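Local coordinates for protein sesquisabinene B synthase 2 (Santalum album, PDB 6A2A) that probably cyclises farnesyl diphosphate to the sesquiterpene sesquisabinene B, as a magnesium- or manganese-dependent plant terpene synthase, at residues A[145-150]-A[177-182]. Numbering follows the deposited sequence.
Sequences RFKDTD and EDILDE
Lys147 reaches from a short strand to the N-terminal part of helix 178-192, where its NZ donates to Glu182 OE1 at 2.9 Å in a hydrogen bond that is also a salt bridge. The two side chains meet at about a right angle. The ammonium group approaches the carboxylate on its syn side, 21° out of the carboxylate plane, while Lys147 CE lies close to the same oxygen. Lys147 CD lies 4.0 Å from Ile179 CG2; beyond CD the chain bends at chi3 (62°), which turns CE and NZ toward Glu182 OE1, and one residue thus supplies both a polar tip and an apolar flank. Ile179 and Glu182, three residues apart, stand on the same side of the helix. The hairpin of strands 147-148 and 151-152, set among the helices of the N-terminal terpene synthase domain, is joined in this way to the start of a neighbouring helix, and Phe152 on the partner strand touches Lys147, Ile179 and Glu182 alike. At the end of strand 147-148 an Asx turn leads into the hairpin loop: Asp148 OD1 accepts from Asp150 N at 2.8 Å. Asp178 OD2, 5.6 Å from Lys147 NZ, is too distant for a salt bridge but may add to the negative field around the ammonium group.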
ATOM      1  N   ARG A 145     -34.435  25.746  40.439  1.00 28.42           N
ATOM      2  CA  ARG A 145     -34.742  25.362  41.806  1.00 32.80           C
ATOM      3  C   ARG A 145     -33.543  25.112  42.674  1.00 36.53           C
ATOM      4  O   ARG A 145     -33.667  25.021  43.859  1.00 33.84           O
ATOM      5  CB  ARG A 145     -35.690  24.198  41.861  1.00 30.68           C
ATOM      6  CG  ARG A 145     -35.031  22.876  41.832  1.00 36.13           C
ATOM      7  CD  ARG A 145     -36.029  21.758  41.819  1.00 38.77           C
ATOM      8  NE  ARG A 145     -37.111  22.000  40.902  1.00 48.05           N
ATOM      9  CZ  ARG A 145     -38.401  21.866  41.183  1.00 56.56           C
ATOM     10  NH1 ARG A 145     -38.810  21.458  42.364  1.00 48.50           N
ATOM     11  NH2 ARG A 145     -39.279  22.128  40.251  1.00 56.95           N
ATOM     12  N   PHE A 146     -32.375  25.037  42.066  1.00 27.02           N
ATOM     13  CA  PHE A 146     -31.150  24.861  42.802  1.00 26.30           C
ATOM     14  C   PHE A 146     -30.497  26.201  43.068  1.00 27.09           C
ATOM     15  O   PHE A 146     -29.420  26.265  43.558  1.00 29.02           O
ATOM     16  CB  PHE A 146     -30.221  23.877  42.092  1.00 25.84           C
ATOM     17  CG  PHE A 146     -30.791  22.511  41.948  1.00 28.25           C
ATOM     18  CD1 PHE A 146     -30.766  21.631  42.985  1.00 26.86           C
ATOM     19  CD2 PHE A 146     -31.387  22.115  40.791  1.00 25.15           C
ATOM     20  CE1 PHE A 146     -31.286  20.385  42.850  1.00 27.59           C
ATOM     21  CE2 PHE A 146     -31.924  20.876  40.663  1.00 25.35           C
ATOM     22  CZ  PHE A 146     -31.872  20.005  41.693  1.00 27.29           C
ATOM     23  N   LYS A 147     -31.158  27.289  42.705  1.00 25.64           N
ATOM     24  CA  LYS A 147     -30.632  28.575  42.992  1.00 25.66           C
ATOM     25  C   LYS A 147     -31.571  29.346  43.899  1.00 29.10           C
ATOM     26  O   LYS A 147     -32.694  29.016  44.023  1.00 33.81           O
ATOM     27  CB  LYS A 147     -30.433  29.417  41.741  1.00 31.92           C
ATOM     28  CG  LYS A 147     -29.952  28.698  40.509  1.00 32.85           C
ATOM     29  CD  LYS A 147     -30.305  29.428  39.227  1.00 38.33           C
ATOM     30  CE  LYS A 147     -29.659  30.778  39.176  1.00 38.81           C
ATOM     31  NZ  LYS A 147     -30.296  31.680  38.215  1.00 33.16           N
ATOM     32  N   ASP A 148     -31.024  30.362  44.505  1.00 31.02           N
ATOM     33  CA  ASP A 148     -31.739  31.347  45.277  1.00 38.67           C
ATOM     34  C   ASP A 148     -31.465  32.713  44.643  1.00 40.06           C
ATOM     35  O   ASP A 148     -30.884  32.811  43.594  1.00 36.10           O
ATOM     36  CB  ASP A 148     -31.339  31.333  46.742  1.00 30.00           C
ATOM     37  CG  ASP A 148     -29.893  31.629  46.972  1.00 30.00           C
ATOM     38  OD1 ASP A 148     -29.306  32.532  46.394  1.00 30.00           O
ATOM     39  OD2 ASP A 148     -29.354  30.961  47.828  1.00 30.00           O
ATOM     40  N   THR A 149     -31.898  33.770  45.289  1.00 37.03           N
ATOM     41  CA  THR A 149     -31.709  35.085  44.753  1.00 41.07           C
ATOM     42  C   THR A 149     -30.277  35.469  44.383  1.00 44.39           C
ATOM     43  O   THR A 149     -30.076  36.198  43.446  1.00 47.02           O
ATOM     44  CB  THR A 149     -32.395  36.128  45.646  1.00 40.70           C
ATOM     45  OG1 THR A 149     -33.748  35.741  45.827  1.00 41.89           O
ATOM     46  CG2 THR A 149     -32.347  37.450  45.031  1.00 42.59           C
ATOM     47  N   ASP A 150     -29.284  34.986  45.103  1.00 43.60           N
ATOM     48  CA  ASP A 150     -27.921  35.281  44.761  1.00 42.50           C
ATOM     49  C   ASP A 150     -27.192  34.292  43.820  1.00 39.75           C
ATOM     50  O   ASP A 150     -26.070  34.516  43.487  1.00 39.88           O
ATOM     51  CB  ASP A 150     -27.120  35.449  46.025  1.00 42.88           C
ATOM     52  CG  ASP A 150     -27.554  36.643  46.818  1.00 47.12           C
ATOM     53  OD1 ASP A 150     -28.266  37.488  46.280  1.00 39.50           O
ATOM     54  OD2 ASP A 150     -27.154  36.737  47.972  1.00 47.04           O
ATOM     55  N   GLU A 177     -28.150  30.657  27.244  1.00 26.05           N
ATOM     56  CA  GLU A 177     -28.636  29.852  28.373  1.00 25.10           C
ATOM     57  C   GLU A 177     -27.760  30.152  29.595  1.00 29.03           C
ATOM     58  O   GLU A 177     -26.840  29.378  30.004  1.00 29.20           O
ATOM     59  CB  GLU A 177     -28.720  28.380  27.999  1.00 24.29           C
ATOM     60  CG  GLU A 177     -29.733  28.050  26.931  1.00 22.85           C
ATOM     61  CD  GLU A 177     -29.851  26.604  26.591  1.00 23.51           C
ATOM     62  OE1 GLU A 177     -28.798  25.901  26.572  1.00 26.02           O
ATOM     63  OE2 GLU A 177     -31.000  26.125  26.334  1.00 26.22           O
ATOM     64  N   ASP A 178     -28.085  31.283  30.207  1.00 26.70           N
ATOM     65  CA  ASP A 178     -27.320  31.921  31.235  1.00 30.77           C
ATOM     66  C   ASP A 178     -27.190  31.042  32.524  1.00 26.05           C
ATOM     67  O   ASP A 178     -26.198  31.166  33.251  1.00 27.19           O
ATOM     68  CB  ASP A 178     -27.996  33.269  31.612  1.00 36.95           C
ATOM     69  CG  ASP A 178     -29.550  33.123  31.854  1.00 44.99           C
ATOM     70  OD1 ASP A 178     -30.298  32.576  30.978  1.00 43.27           O
ATOM     71  OD2 ASP A 178     -30.044  33.552  32.921  1.00 48.00           O
ATOM     72  N   ILE A 179     -28.168  30.197  32.754  1.00 26.53           N
ATOM     73  CA  ILE A 179     -28.177  29.393  33.999  1.00 26.74           C
ATOM     74  C   ILE A 179     -27.120  28.299  33.868  1.00 26.29           C
ATOM     75  O   ILE A 179     -26.452  27.959  34.852  1.00 24.18           O
ATOM     76  CB  ILE A 179     -29.553  28.820  34.339  1.00 29.35           C
ATOM     77  CG1 ILE A 179     -30.566  29.944  34.558  1.00 26.09           C
ATOM     78  CG2 ILE A 179     -29.463  27.953  35.589  1.00 28.63           C
ATOM     79  CD1 ILE A 179     -31.960  29.449  34.505  1.00 28.87           C
ATOM     80  N   LEU A 180     -26.878  27.867  32.630  1.00 27.09           N
ATOM     81  CA  LEU A 180     -25.844  26.845  32.451  1.00 27.25           C
ATOM     82  C   LEU A 180     -24.451  27.465  32.557  1.00 27.62           C
ATOM     83  O   LEU A 180     -23.543  26.775  33.049  1.00 26.33           O
ATOM     84  CB  LEU A 180     -26.067  26.108  31.142  1.00 25.84           C
ATOM     85  CG  LEU A 180     -27.489  25.596  30.950  1.00 29.84           C
ATOM     86  CD1 LEU A 180     -27.701  24.937  29.612  1.00 29.47           C
ATOM     87  CD2 LEU A 180     -27.811  24.605  32.057  1.00 31.16           C
ATOM     88  N   ASP A 181     -24.265  28.721  32.142  1.00 24.84           N
ATOM     89  CA  ASP A 181     -23.004  29.403  32.374  1.00 24.61           C
ATOM     90  C   ASP A 181     -22.739  29.600  33.873  1.00 25.51           C
ATOM     91  O   ASP A 181     -21.619  29.482  34.357  1.00 24.12           O
ATOM     92  CB  ASP A 181     -23.008  30.801  31.800  1.00 27.27           C
ATOM     93  CG  ASP A 181     -23.053  30.795  30.280  1.00 36.82           C
ATOM     94  OD1 ASP A 181     -22.245  30.061  29.696  1.00 35.09           O
ATOM     95  OD2 ASP A 181     -23.912  31.506  29.692  1.00 40.35           O
ATOM     96  N   GLU A 182     -23.805  29.952  34.591  1.00 23.43           N
ATOM     97  CA  GLU A 182     -23.698  30.121  36.058  1.00 25.69           C
ATOM     98  C   GLU A 182     -23.338  28.754  36.698  1.00 22.02           C
ATOM     99  O   GLU A 182     -22.540  28.716  37.681  1.00 25.53           O
ATOM    100  CB  GLU A 182     -25.030  30.587  36.646  1.00 31.04           C
ATOM    101  CG  GLU A 182     -25.319  32.080  36.500  1.00 37.18           C
ATOM    102  CD  GLU A 182     -26.793  32.514  36.602  1.00 42.27           C
ATOM    103  OE1 GLU A 182     -27.679  31.676  36.897  1.00 36.53           O
ATOM    104  OE2 GLU A 182     -27.062  33.701  36.327  1.00 48.06           O
TER